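Local structure of blue (Type 1) copper domain protein (Nitrosopumilus maritimus, 5FC9) at residues Asn10-Ala16 with His85-Val89; Asp1-Ile6 with Thr30-Thr35; Pro41-Ile47 with Lys79-His85; Phe72-Tyr78 with Gly90-Ser95. The protein binds copper in a mononuclear type 1 (purple) cupredoxin site and probably takes part in electron transfer; the chain is its plastocyanin/azurin-like copper domain. All coordinates share one frame; numbering follows the deposited sequence.

Interaction 1: residues Asn10-Ala16 with His85-Val89; sequences NYDVTGA and HPWRV. With CU (copper (II) ion), chain E.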
# COMPACT_ATOMS: atom_id res chain seq x y z
N ASN A 10 4.74 -11.34 -7.31
CA ASN A 10 3.88 -11.62 -6.16
C ASN A 10 4.47 -11.06 -4.85
O ASN A 10 3.73 -10.75 -3.90
CB ASN A 10 3.65 -13.14 -6.06
CG ASN A 10 2.74 -13.53 -4.90
OD1 ASN A 10 3.21 -13.91 -3.83
ND2 ASN A 10 1.42 -13.42 -5.11
N TYR A 11 5.79 -10.89 -4.79
CA TYR A 11 6.41 -10.29 -3.61
C TYR A 11 6.06 -8.80 -3.42
O TYR A 11 6.30 -8.24 -2.36
CB TYR A 11 7.93 -10.43 -3.66
CG TYR A 11 8.58 -9.74 -4.84
CD1 TYR A 11 8.80 -10.41 -6.03
CD2 TYR A 11 8.95 -8.40 -4.77
CE1 TYR A 11 9.39 -9.79 -7.11
CE2 TYR A 11 9.54 -7.77 -5.84
CZ TYR A 11 9.75 -8.46 -7.02
OH TYR A 11 10.34 -7.85 -8.10
N ASP A 12 5.53 -8.18 -4.47
CA ASP A 12 5.19 -6.75 -4.48
C ASP A 12 4.09 -6.49 -3.45
O ASP A 12 3.19 -7.32 -3.26
CB ASP A 12 4.75 -6.36 -5.90
CG ASP A 12 4.74 -4.86 -6.15
OD1 ASP A 12 4.84 -4.06 -5.19
OD2 ASP A 12 4.57 -4.52 -7.33
N VAL A 13 4.17 -5.35 -2.76
CA VAL A 13 3.15 -4.99 -1.77
C VAL A 13 2.09 -4.13 -2.46
O VAL A 13 2.06 -2.90 -2.31
CB VAL A 13 3.75 -4.23 -0.57
CG1 VAL A 13 2.72 -4.04 0.52
CG2 VAL A 13 4.97 -4.98 -0.00
N THR A 14 1.24 -4.79 -3.25
CA THR A 14 0.24 -4.07 -4.02
C THR A 14 -0.77 -5.07 -4.55
O THR A 14 -0.68 -6.26 -4.23
CB THR A 14 0.87 -3.25 -5.17
OG1 THR A 14 -0.10 -2.37 -5.74
CG2 THR A 14 1.42 -4.18 -6.25
N GLY A 15 -1.73 -4.61 -5.34
CA GLY A 15 -2.76 -5.51 -5.83
C GLY A 15 -2.28 -6.48 -6.90
O GLY A 15 -2.30 -7.69 -6.72
N ALA A 16 -1.85 -5.93 -8.03
CA ALA A 16 -1.39 -6.78 -9.12
C ALA A 16 -0.26 -7.70 -8.65
O ALA A 16 0.56 -7.33 -7.81
CB ALA A 16 -0.92 -5.94 -10.28
N HIS A 85 4.78 -13.33 2.74
CA HIS A 85 4.01 -12.21 2.21
C HIS A 85 2.56 -12.38 2.60
O HIS A 85 1.74 -12.74 1.77
CB HIS A 85 4.16 -12.12 0.69
CG HIS A 85 5.58 -12.28 0.22
ND1 HIS A 85 6.08 -13.47 -0.26
CD2 HIS A 85 6.61 -11.40 0.19
CE1 HIS A 85 7.35 -13.32 -0.57
NE2 HIS A 85 7.70 -12.07 -0.30
N PRO A 86 2.25 -12.11 3.87
CA PRO A 86 0.92 -12.48 4.40
C PRO A 86 -0.23 -11.68 3.79
O PRO A 86 -1.38 -12.11 3.93
CB PRO A 86 1.06 -12.19 5.90
CG PRO A 86 2.19 -11.27 6.03
CD PRO A 86 3.14 -11.61 4.92
N TRP A 87 0.06 -10.57 3.12
CA TRP A 87 -0.98 -9.83 2.40
C TRP A 87 -1.46 -10.58 1.16
O TRP A 87 -2.51 -10.27 0.59
CB TRP A 87 -0.50 -8.43 2.01
CG TRP A 87 0.71 -8.43 1.12
CD1 TRP A 87 0.72 -8.37 -0.26
CD2 TRP A 87 2.07 -8.48 1.54
NE1 TRP A 87 2.02 -8.39 -0.71
CE2 TRP A 87 2.87 -8.47 0.37
CE3 TRP A 87 2.69 -8.54 2.79
CZ2 TRP A 87 4.26 -8.50 0.43
CZ3 TRP A 87 4.08 -8.59 2.84
CH2 TRP A 87 4.85 -8.58 1.67
N ARG A 88 -0.70 -11.59 0.74
CA ARG A 88 -1.08 -12.40 -0.41
C ARG A 88 -1.93 -13.57 0.04
O ARG A 88 -1.39 -14.61 0.44
CB ARG A 88 0.15 -12.89 -1.16
CG ARG A 88 1.00 -11.76 -1.74
CD ARG A 88 0.16 -10.87 -2.64
NE ARG A 88 1.00 -10.07 -3.54
CZ ARG A 88 0.50 -9.32 -4.51
NH1 ARG A 88 -0.81 -9.23 -4.66
NH2 ARG A 88 1.31 -8.66 -5.33
N VAL A 89 -3.24 -13.37 -0.01
CA VAL A 89 -4.20 -14.37 0.47
C VAL A 89 -5.11 -14.82 -0.67
O VAL A 89 -5.65 -13.99 -1.41
CB VAL A 89 -5.03 -13.82 1.65
CG1 VAL A 89 -4.12 -13.49 2.82
CG2 VAL A 89 -5.82 -12.58 1.24
CU CU E . 5.12 -15.25 -0.64
O HOH W 1 3.08 -14.91 -1.51
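Arg88 reaches into the curl of residues 10-16 and donates three hydrogen bonds from its guanidinium to backbone carbonyls. NE donates to Asn10 O at 2.8 Å, in the carbonyl plane and on a lone pair. NH1 meets Gly15 O at 3.0 Å in a nearly straight bond (169°), and NH2 meets Ala16 O at 2.9 Å; both acceptors lie in the guanidinium plane, whereas each donor stands above its carbonyl plane. Thr14 O sits over one face, its angle too poor for a bond, and Asn10 ND2 lies over the opposite face, the amide plane 19° from that of the guanidinium. Cutting the side chain back to that of alanine is likely to leave the carbonyls of Asn10, Gly15 and Ala16 without this donor and free the loop to shift. This loop lies beside the copper site of the cupredoxin domain: His85, whose ND1 binds copper at 2.1 Å, opens a type I turn running to Arg88, and Tyr11 CA lies over its imidazole face in a CH-pi contact. Asn10 OD1 accepts a hydrogen bond from the copper-bound water at 2.5 Å, while its ND2 is bonded to Gly17 O. Trp87 places its indole between His85 CB on one face and Val13 CG2 on the other, a position reached with CG between backbone N and carbonyl carbon (chi1 60°). From there NE1 donates to Asp12 O at 3.0 Å, while Asp12 OD1 is taken by His85 NE2 of the third subunit.

Interaction 2: residues Asp1-Ile6 with Thr30-Thr35; sequences DAQIII and TTVTWT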
# COMPACT_ATOMS: atom_id res chain seq x y z
N ASP A 1 -3.89 -29.64 -14.07
CA ASP A 1 -5.24 -30.12 -14.09
C ASP A 1 -6.15 -29.20 -13.24
O ASP A 1 -7.32 -28.93 -13.62
CB ASP A 1 -5.30 -31.59 -13.66
CG ASP A 1 -4.39 -31.92 -12.51
OD1 ASP A 1 -3.26 -31.41 -12.48
OD2 ASP A 1 -4.81 -32.70 -11.63
N ALA A 2 -5.61 -28.68 -12.14
CA ALA A 2 -6.25 -27.63 -11.34
C ALA A 2 -5.10 -26.88 -10.68
O ALA A 2 -4.54 -27.31 -9.67
CB ALA A 2 -7.18 -28.22 -10.31
N GLN A 3 -4.72 -25.76 -11.29
CA GLN A 3 -3.46 -25.12 -10.97
C GLN A 3 -3.66 -23.72 -10.44
O GLN A 3 -4.58 -23.01 -10.87
CB GLN A 3 -2.56 -25.05 -12.21
CG GLN A 3 -2.14 -26.39 -12.76
CD GLN A 3 -1.20 -26.22 -13.94
OE1 GLN A 3 -0.28 -25.39 -13.91
NE2 GLN A 3 -1.43 -26.98 -15.00
N ILE A 4 -2.79 -23.34 -9.52
CA ILE A 4 -2.68 -21.95 -9.09
C ILE A 4 -1.24 -21.53 -9.32
O ILE A 4 -0.32 -22.20 -8.87
CB ILE A 4 -3.05 -21.76 -7.61
CG1 ILE A 4 -4.50 -22.19 -7.37
CG2 ILE A 4 -2.81 -20.30 -7.19
CD1 ILE A 4 -4.83 -22.53 -5.93
N ILE A 5 -1.05 -20.40 -10.01
CA ILE A 5 0.28 -19.89 -10.26
C ILE A 5 0.61 -18.74 -9.32
O ILE A 5 -0.22 -17.85 -9.13
CB ILE A 5 0.42 -19.39 -11.70
CG1 ILE A 5 0.13 -20.53 -12.69
CG2 ILE A 5 1.82 -18.79 -11.92
CD1 ILE A 5 0.35 -20.14 -14.13
N ILE A 6 1.79 -18.78 -8.71
CA ILE A 6 2.32 -17.62 -8.01
C ILE A 6 3.18 -16.85 -9.01
O ILE A 6 4.24 -17.33 -9.41
CB ILE A 6 3.16 -18.01 -6.76
CG1 ILE A 6 2.43 -19.05 -5.90
CG2 ILE A 6 3.50 -16.77 -5.95
CD1 ILE A 6 3.30 -19.60 -4.77
N THR A 30 -10.31 -33.22 -5.99
CA THR A 30 -9.35 -32.70 -6.96
C THR A 30 -7.97 -32.49 -6.33
O THR A 30 -7.86 -32.10 -5.17
CB THR A 30 -9.85 -31.37 -7.57
OG1 THR A 30 -11.10 -31.59 -8.24
CG2 THR A 30 -8.85 -30.80 -8.56
N THR A 31 -6.92 -32.79 -7.10
CA THR A 31 -5.56 -32.47 -6.72
C THR A 31 -5.21 -31.09 -7.26
O THR A 31 -5.25 -30.86 -8.47
CB THR A 31 -4.55 -33.51 -7.27
OG1 THR A 31 -4.78 -34.78 -6.66
CG2 THR A 31 -3.12 -33.06 -6.98
N VAL A 32 -4.89 -30.17 -6.34
CA VAL A 32 -4.51 -28.81 -6.71
C VAL A 32 -2.99 -28.67 -6.70
O VAL A 32 -2.33 -29.14 -5.78
CB VAL A 32 -5.14 -27.78 -5.75
CG1 VAL A 32 -4.61 -26.38 -6.04
CG2 VAL A 32 -6.64 -27.83 -5.87
N THR A 33 -2.44 -28.03 -7.74
CA THR A 33 -1.00 -27.83 -7.83
C THR A 33 -0.66 -26.35 -7.87
O THR A 33 -1.10 -25.64 -8.78
CB THR A 33 -0.41 -28.51 -9.08
OG1 THR A 33 -0.75 -29.90 -9.07
CG2 THR A 33 1.11 -28.36 -9.09
N TRP A 34 0.12 -25.90 -6.90
CA TRP A 34 0.68 -24.55 -6.92
C TRP A 34 2.06 -24.57 -7.55
O TRP A 34 2.85 -25.47 -7.25
CB TRP A 34 0.81 -23.96 -5.51
CG TRP A 34 -0.45 -23.51 -4.82
CD1 TRP A 34 -0.91 -22.22 -4.73
CD2 TRP A 34 -1.35 -24.31 -4.06
NE1 TRP A 34 -2.06 -22.18 -3.98
CE2 TRP A 34 -2.36 -23.46 -3.56
CE3 TRP A 34 -1.42 -25.68 -3.77
CZ2 TRP A 34 -3.41 -23.91 -2.78
CZ3 TRP A 34 -2.47 -26.14 -2.99
CH2 TRP A 34 -3.46 -25.26 -2.52
N THR A 35 2.37 -23.57 -8.37
CA THR A 35 3.72 -23.44 -8.90
C THR A 35 4.25 -22.05 -8.56
O THR A 35 3.54 -21.06 -8.76
CB THR A 35 3.76 -23.64 -10.42
OG1 THR A 35 3.29 -24.96 -10.73
CG2 THR A 35 5.17 -23.49 -10.94
O HOH W 2 -3.50 -30.16 -10.24
O HOH W 3 -7.18 -33.64 -9.75
O HOH W 4 0.60 -24.99 -11.00
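Ile4 and Trp34 form a parallel bridge pair whose side chains lie side by side and point the same way. The isoleucine covers one face of the indole: CD1 lies 3.4 Å from Trp34 NE1, offset toward the rim, and CB stands over the five-membered ring in a CH-pi contact, 4.0 Å from its centroid. Val32 CG1 rests over the same indole face and touches Ile4 CD1 at 3.9 Å. With Ile4 CG1 anti to the carbonyl carbon (chi1 -61°), the longer branch extends across the ring.

The next shell is the backbone ladder that sets this register. Thr33 N donates to Ala2 O and Ile4 N to Thr33 O, each at 2.9 Å; Thr35 N then donates to Ile4 O, and Ile6 N to Thr35 O. The local strand axes are 15° from parallel.

On the face carrying Gln3 and Thr33, waters continue the link. One donates to Gln3 OE1 and Thr33 O and accepts from Thr35 OG1 at 2.7 Å; another joins Asp1 OD2 to Thr31 N. The hydroxyls of Thr33 and Thr35 also reach Glu69 and Arg67.

Within this chain strand 3-6 is an outer strand of its three-stranded sheet, with strand 30-36 in the middle and antiparallel strand 67-72 beyond. The Ile4 and Trp34 side packs against Val92 of strand 89-94 in the facing sheet, and Tyr80 of strand 76-81 meets the indole edge-to-face.

Interaction 3: residues Pro41-Ile47 with Lys79-His85; sequences PHNIQSI and KYYCSFH. With CU (copper (II) ion), chain E.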
# COMPACT_ATOMS: atom_id res chain seq x y z
N PRO A 41 11.50 -16.92 -2.83
CA PRO A 41 10.76 -18.03 -2.22
C PRO A 41 9.35 -17.64 -1.76
O PRO A 41 9.12 -16.48 -1.37
CB PRO A 41 11.62 -18.41 -1.02
CG PRO A 41 12.97 -17.87 -1.31
CD PRO A 41 12.74 -16.62 -2.10
N HIS A 42 8.44 -18.61 -1.81
CA HIS A 42 7.10 -18.44 -1.30
C HIS A 42 6.71 -19.69 -0.55
O HIS A 42 7.37 -20.70 -0.67
CB HIS A 42 6.11 -18.19 -2.43
CG HIS A 42 6.25 -16.84 -3.06
ND1 HIS A 42 5.94 -15.67 -2.39
CD2 HIS A 42 6.67 -16.46 -4.29
CE1 HIS A 42 6.16 -14.64 -3.18
NE2 HIS A 42 6.60 -15.09 -4.34
N ASN A 43 5.64 -19.61 0.22
CA ASN A 43 5.04 -20.85 0.71
C ASN A 43 3.52 -20.72 0.67
O ASN A 43 2.98 -19.65 0.37
CB ASN A 43 5.55 -21.20 2.12
CG ASN A 43 5.25 -20.13 3.15
OD1 ASN A 43 4.11 -19.75 3.34
ND2 ASN A 43 6.29 -19.63 3.80
N ILE A 44 2.85 -21.84 0.91
CA ILE A 44 1.40 -21.91 0.87
C ILE A 44 0.94 -22.47 2.21
O ILE A 44 1.25 -23.61 2.54
CB ILE A 44 0.90 -22.80 -0.29
CG1 ILE A 44 1.30 -22.20 -1.65
CG2 ILE A 44 -0.61 -23.00 -0.20
CD1 ILE A 44 0.69 -20.84 -1.94
N GLN A 45 0.21 -21.67 2.99
CA GLN A 45 -0.29 -22.13 4.29
C GLN A 45 -1.77 -21.87 4.43
O GLN A 45 -2.23 -20.74 4.28
CB GLN A 45 0.44 -21.42 5.44
CG GLN A 45 1.94 -21.40 5.33
CD GLN A 45 2.55 -22.75 5.58
OE1 GLN A 45 2.05 -23.51 6.40
NE2 GLN A 45 3.63 -23.06 4.88
N SER A 46 -2.52 -22.91 4.78
CA SER A 46 -3.93 -22.74 5.11
C SER A 46 -4.05 -21.88 6.38
O SER A 46 -3.25 -22.03 7.31
CB SER A 46 -4.60 -24.10 5.30
OG SER A 46 -3.77 -24.94 6.07
N ILE A 47 -5.00 -20.95 6.39
CA ILE A 47 -5.16 -20.04 7.52
C ILE A 47 -6.60 -19.95 7.99
O ILE A 47 -7.52 -20.29 7.24
CB ILE A 47 -4.69 -18.60 7.20
CG1 ILE A 47 -5.41 -18.06 5.96
CG2 ILE A 47 -3.19 -18.56 7.06
CD1 ILE A 47 -5.34 -16.52 5.82
N LYS A 79 -9.20 -20.68 2.80
CA LYS A 79 -8.28 -19.55 2.67
C LYS A 79 -6.84 -20.02 2.86
O LYS A 79 -6.57 -20.93 3.64
CB LYS A 79 -8.59 -18.46 3.70
CG LYS A 79 -9.96 -17.83 3.56
CD LYS A 79 -10.18 -16.76 4.63
CE LYS A 79 -11.44 -17.05 5.45
NZ LYS A 79 -11.37 -18.36 6.16
N TYR A 80 -5.90 -19.38 2.16
CA TYR A 80 -4.50 -19.65 2.42
C TYR A 80 -3.68 -18.41 2.17
O TYR A 80 -4.14 -17.49 1.49
CB TYR A 80 -3.98 -20.80 1.53
CG TYR A 80 -3.99 -20.46 0.07
CD1 TYR A 80 -5.11 -20.68 -0.70
CD2 TYR A 80 -2.87 -19.90 -0.54
CE1 TYR A 80 -5.14 -20.35 -2.06
CE2 TYR A 80 -2.88 -19.56 -1.88
CZ TYR A 80 -4.01 -19.78 -2.64
OH TYR A 80 -4.03 -19.46 -3.97
N TYR A 81 -2.46 -18.38 2.69
CA TYR A 81 -1.61 -17.23 2.46
C TYR A 81 -0.16 -17.73 2.31
O TYR A 81 0.08 -18.93 2.26
CB TYR A 81 -1.83 -16.21 3.59
CG TYR A 81 -1.00 -16.31 4.86
CD1 TYR A 81 -0.73 -15.17 5.61
CD2 TYR A 81 -0.41 -17.51 5.27
CE1 TYR A 81 0.06 -15.24 6.76
CE2 TYR A 81 0.37 -17.57 6.40
CZ TYR A 81 0.60 -16.44 7.14
OH TYR A 81 1.37 -16.51 8.28
N CYS A 82 0.77 -16.79 2.23
CA CYS A 82 2.20 -17.06 2.28
C CYS A 82 2.75 -16.41 3.53
O CYS A 82 2.51 -15.22 3.76
CB CYS A 82 2.90 -16.50 1.04
SG CYS A 82 4.71 -16.55 1.12
N SER A 83 3.49 -17.15 4.35
CA SER A 83 3.94 -16.54 5.60
C SER A 83 4.99 -15.45 5.37
O SER A 83 5.20 -14.58 6.24
CB SER A 83 4.45 -17.62 6.57
OG SER A 83 5.67 -18.20 6.13
N PHE A 84 5.65 -15.46 4.21
CA PHE A 84 6.61 -14.42 3.89
C PHE A 84 5.93 -13.15 3.39
O PHE A 84 6.43 -12.04 3.56
CB PHE A 84 7.59 -14.88 2.81
CG PHE A 84 8.27 -16.19 3.12
CD1 PHE A 84 8.62 -16.52 4.41
CD2 PHE A 84 8.55 -17.07 2.10
CE1 PHE A 84 9.25 -17.73 4.68
CE2 PHE A 84 9.18 -18.27 2.36
CZ PHE A 84 9.52 -18.60 3.65
N HIS A 85 4.78 -13.33 2.74
CA HIS A 85 4.01 -12.21 2.21
C HIS A 85 2.56 -12.38 2.60
O HIS A 85 1.74 -12.74 1.77
CB HIS A 85 4.16 -12.12 0.69
CG HIS A 85 5.58 -12.28 0.22
ND1 HIS A 85 6.08 -13.47 -0.26
CD2 HIS A 85 6.61 -11.40 0.19
CE1 HIS A 85 7.35 -13.32 -0.57
NE2 HIS A 85 7.70 -12.07 -0.30
CU CU E . 5.12 -15.25 -0.64
O HOH W 1 3.08 -14.91 -1.51
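Asn43 and Ser83 are joined by two hydrogen bonds beside the copper: Ser83 N donates to Asn43 OD1 at 2.9 Å, and Asn43 ND2 donates to Ser83 OG at 2.8 Å, the hydroxyl lying in the amide plane. Placed between backbone N and carbonyl carbon (chi1 60°), the Asn43 amide also brings ND2 over the centre of the Phe84 ring, with amide and ring planes 60° apart. A leucine in its place would probably leave Ser83 N and OG without these partners and let the ligand loop turn more freely.

The close-packed side lies along the strands. Gln45 and Tyr81 exchange both backbone bonds as an antiparallel hydrogen-bonded pair, and Ser46 with Tyr80 forms the adjoining non-hydrogen-bonded pair. Ile47 CG2 sits over one face of the Tyr81 ring, 3.5 Å from CD2, while Ile44 CD1 meets Tyr80 CE2 obliquely in the buried interior. At the exposed end Pro41 and Phe84 touch more loosely, Pro41 CB lying 4.2 Å from Phe84 CE2 and Pro41 O near the ring edge.

Between these regions, His42 ND1 and Cys82 SG bind copper at 2.0 and 2.2 Å, joined by His85 and a water. Asn43 N donates to Cys82 SG in a straight bond (170°), which would probably stabilise negative charge on the sulfur; Phe84 N and His85 N add weak bonds. His42 NE2 is held by Asp38. Two histidines and a cysteine on this scaffold are the core of a cupredoxin type 1 centre, with water here taking a coordination position in an open site.

Interaction 4: residues Phe72-Tyr78 with Gly90-Ser95; sequences FEEEGVY and GLVTVS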
# COMPACT_ATOMS: atom_id res chain seq x y z
N PHE A 72 -7.97 -32.02 -2.26
CA PHE A 72 -9.10 -31.47 -1.52
C PHE A 72 -10.27 -32.45 -1.53
O PHE A 72 -10.96 -32.57 -2.54
CB PHE A 72 -9.52 -30.12 -2.10
CG PHE A 72 -8.60 -28.99 -1.73
CD1 PHE A 72 -7.47 -28.72 -2.49
CD2 PHE A 72 -8.88 -28.18 -0.64
CE1 PHE A 72 -6.62 -27.67 -2.15
CE2 PHE A 72 -8.03 -27.14 -0.30
CZ PHE A 72 -6.90 -26.88 -1.05
N GLU A 73 -10.50 -33.12 -0.41
CA GLU A 73 -11.53 -34.17 -0.35
C GLU A 73 -12.80 -33.72 0.37
O GLU A 73 -13.76 -34.49 0.45
CB GLU A 73 -10.98 -35.41 0.36
CG GLU A 73 -9.87 -36.14 -0.38
CD GLU A 73 -8.83 -36.69 0.57
OE1 GLU A 73 -8.57 -36.03 1.60
OE2 GLU A 73 -8.29 -37.78 0.30
N GLU A 74 -12.82 -32.50 0.92
CA GLU A 74 -14.04 -31.99 1.54
C GLU A 74 -14.51 -30.71 0.86
O GLU A 74 -13.69 -29.85 0.53
CB GLU A 74 -13.83 -31.72 3.03
CG GLU A 74 -13.56 -32.91 3.94
CD GLU A 74 -12.30 -33.68 3.59
OE1 GLU A 74 -11.19 -33.16 3.85
OE2 GLU A 74 -12.41 -34.83 3.11
N GLU A 75 -15.82 -30.58 0.67
CA GLU A 75 -16.39 -29.32 0.22
C GLU A 75 -16.13 -28.23 1.26
O GLU A 75 -15.98 -28.52 2.45
CB GLU A 75 -17.89 -29.46 -0.05
CG GLU A 75 -18.27 -30.49 -1.12
CD GLU A 75 -18.44 -31.91 -0.57
OE1 GLU A 75 -17.94 -32.22 0.54
OE2 GLU A 75 -19.08 -32.72 -1.28
N GLY A 76 -16.05 -26.98 0.80
CA GLY A 76 -15.81 -25.88 1.70
C GLY A 76 -15.01 -24.78 1.03
O GLY A 76 -14.56 -24.92 -0.11
N VAL A 77 -14.85 -23.66 1.73
CA VAL A 77 -14.06 -22.54 1.23
C VAL A 77 -12.78 -22.47 2.05
O VAL A 77 -12.82 -22.35 3.28
CB VAL A 77 -14.84 -21.22 1.31
CG1 VAL A 77 -13.96 -20.05 0.87
CG2 VAL A 77 -16.09 -21.31 0.44
N TYR A 78 -11.64 -22.57 1.38
CA TYR A 78 -10.37 -22.69 2.07
C TYR A 78 -9.46 -21.50 1.78
O TYR A 78 -9.00 -21.33 0.65
CB TYR A 78 -9.69 -24.00 1.67
CG TYR A 78 -10.51 -25.22 1.99
CD1 TYR A 78 -11.40 -25.76 1.06
CD2 TYR A 78 -10.43 -25.81 3.24
CE1 TYR A 78 -12.16 -26.88 1.37
CE2 TYR A 78 -11.19 -26.92 3.56
CZ TYR A 78 -12.04 -27.45 2.63
OH TYR A 78 -12.79 -28.55 2.97
N GLY A 90 -5.26 -16.13 -0.82
CA GLY A 90 -6.11 -16.67 -1.87
C GLY A 90 -7.12 -17.67 -1.33
O GLY A 90 -7.16 -17.93 -0.13
N LEU A 91 -7.93 -18.20 -2.23
CA LEU A 91 -8.99 -19.14 -1.89
C LEU A 91 -8.97 -20.37 -2.78
O LEU A 91 -8.65 -20.30 -3.97
CB LEU A 91 -10.36 -18.49 -2.02
CG LEU A 91 -10.62 -17.21 -1.24
CD1 LEU A 91 -11.96 -16.68 -1.64
CD2 LEU A 91 -10.63 -17.55 0.22
N VAL A 92 -9.35 -21.50 -2.19
CA VAL A 92 -9.76 -22.68 -2.95
C VAL A 92 -11.19 -22.98 -2.55
O VAL A 92 -11.48 -23.18 -1.36
CB VAL A 92 -8.86 -23.89 -2.68
CG1 VAL A 92 -9.34 -25.11 -3.46
CG2 VAL A 92 -7.41 -23.58 -3.01
N THR A 93 -12.09 -22.99 -3.52
CA THR A 93 -13.50 -23.22 -3.25
C THR A 93 -13.89 -24.58 -3.81
O THR A 93 -13.92 -24.77 -5.03
CB THR A 93 -14.37 -22.12 -3.86
OG1 THR A 93 -14.01 -20.86 -3.26
CG2 THR A 93 -15.85 -22.40 -3.59
N VAL A 94 -14.18 -25.50 -2.90
CA VAL A 94 -14.46 -26.88 -3.23
C VAL A 94 -15.95 -27.17 -3.10
O VAL A 94 -16.54 -26.94 -2.04
CB VAL A 94 -13.67 -27.83 -2.32
CG1 VAL A 94 -13.82 -29.26 -2.81
CG2 VAL A 94 -12.20 -27.42 -2.29
N SER A 95 -16.56 -27.67 -4.17
CA SER A 95 -17.98 -27.98 -4.14
C SER A 95 -18.26 -29.40 -4.65
O SER A 95 -19.33 -29.95 -4.40
CB SER A 95 -18.77 -26.96 -4.97
OG SER A 95 -18.24 -26.83 -6.27
OXT SER A 95 -17.42 -30.04 -5.30
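This is an antiparallel strand pairing, the far end of the beta hairpin formed by strands 76-81 and 89-94 in the four-stranded sheet of the cupredoxin sandwich. The local axes run at 163° to each other, 4.7 Å apart at closest approach. Gly76 with Val94 and Tyr78 with Val92 are the hydrogen-bonded pairs, with Val77 and Thr93 between them as a non-hydrogen-bonded pair. Four backbone bonds carry the register, the shortest being Tyr78 N to Val92 O at 2.8 Å. At the backbone angles of Gly76 a CB would collide with the preceding carbonyl oxygen, and Tyr78 OH would crowd it as well.

The side chains divide between the two faces. Val77 and Thr93 point the same way on one, their CG2 methyls 4.2 Å apart, and Thr93 OG1 is bonded to Asn23 of strand 23-26. On the other, Val92 and Val94 meet Phe72, which comes from strand 67-72 of the opposing sheet. Val94 CG2 fits between two aromatic residues, 3.7 Å from Tyr78 CE1 and 3.8 Å from Phe72 CD2. It is aimed there by a torsion that sets CG1 anti to the backbone N (chi1 -172°) and CG2 anti to the carbonyl carbon. Phe72 in turn meets Phe57 and His70 edge-to-face.

Tyr78 OH ties back to the loop before its strand, donating to Glu74 O at 2.9 Å, from above the carbonyl plane. Val92 CG1 lies over the centre of the Phe72 ring, 3.8 Å from its centroid and only 10° off the ring normal.

The four contacts span both sheets of one cupredoxin sandwich and its copper end. Interactions 1 and 3 lie closest, their centres about 10 Å apart; they share His85, the copper ion and its water, and interaction 3 is nested inside the chain loop that interaction 1 closes. Interaction 4 shares strand 76-81 with interaction 3, their centres about 16 Å apart, and lies about 21 Å between centres from interaction 1, on the other side of the chain's centre. Interaction 2 belongs to the facing sheet and closes before interactions 3 and 4 open; Trp34 reaches Tyr80 and Val92 between the sheets. Ile6 of interaction 2 also touches the copper ligand His42, so this packing reaches the metal site.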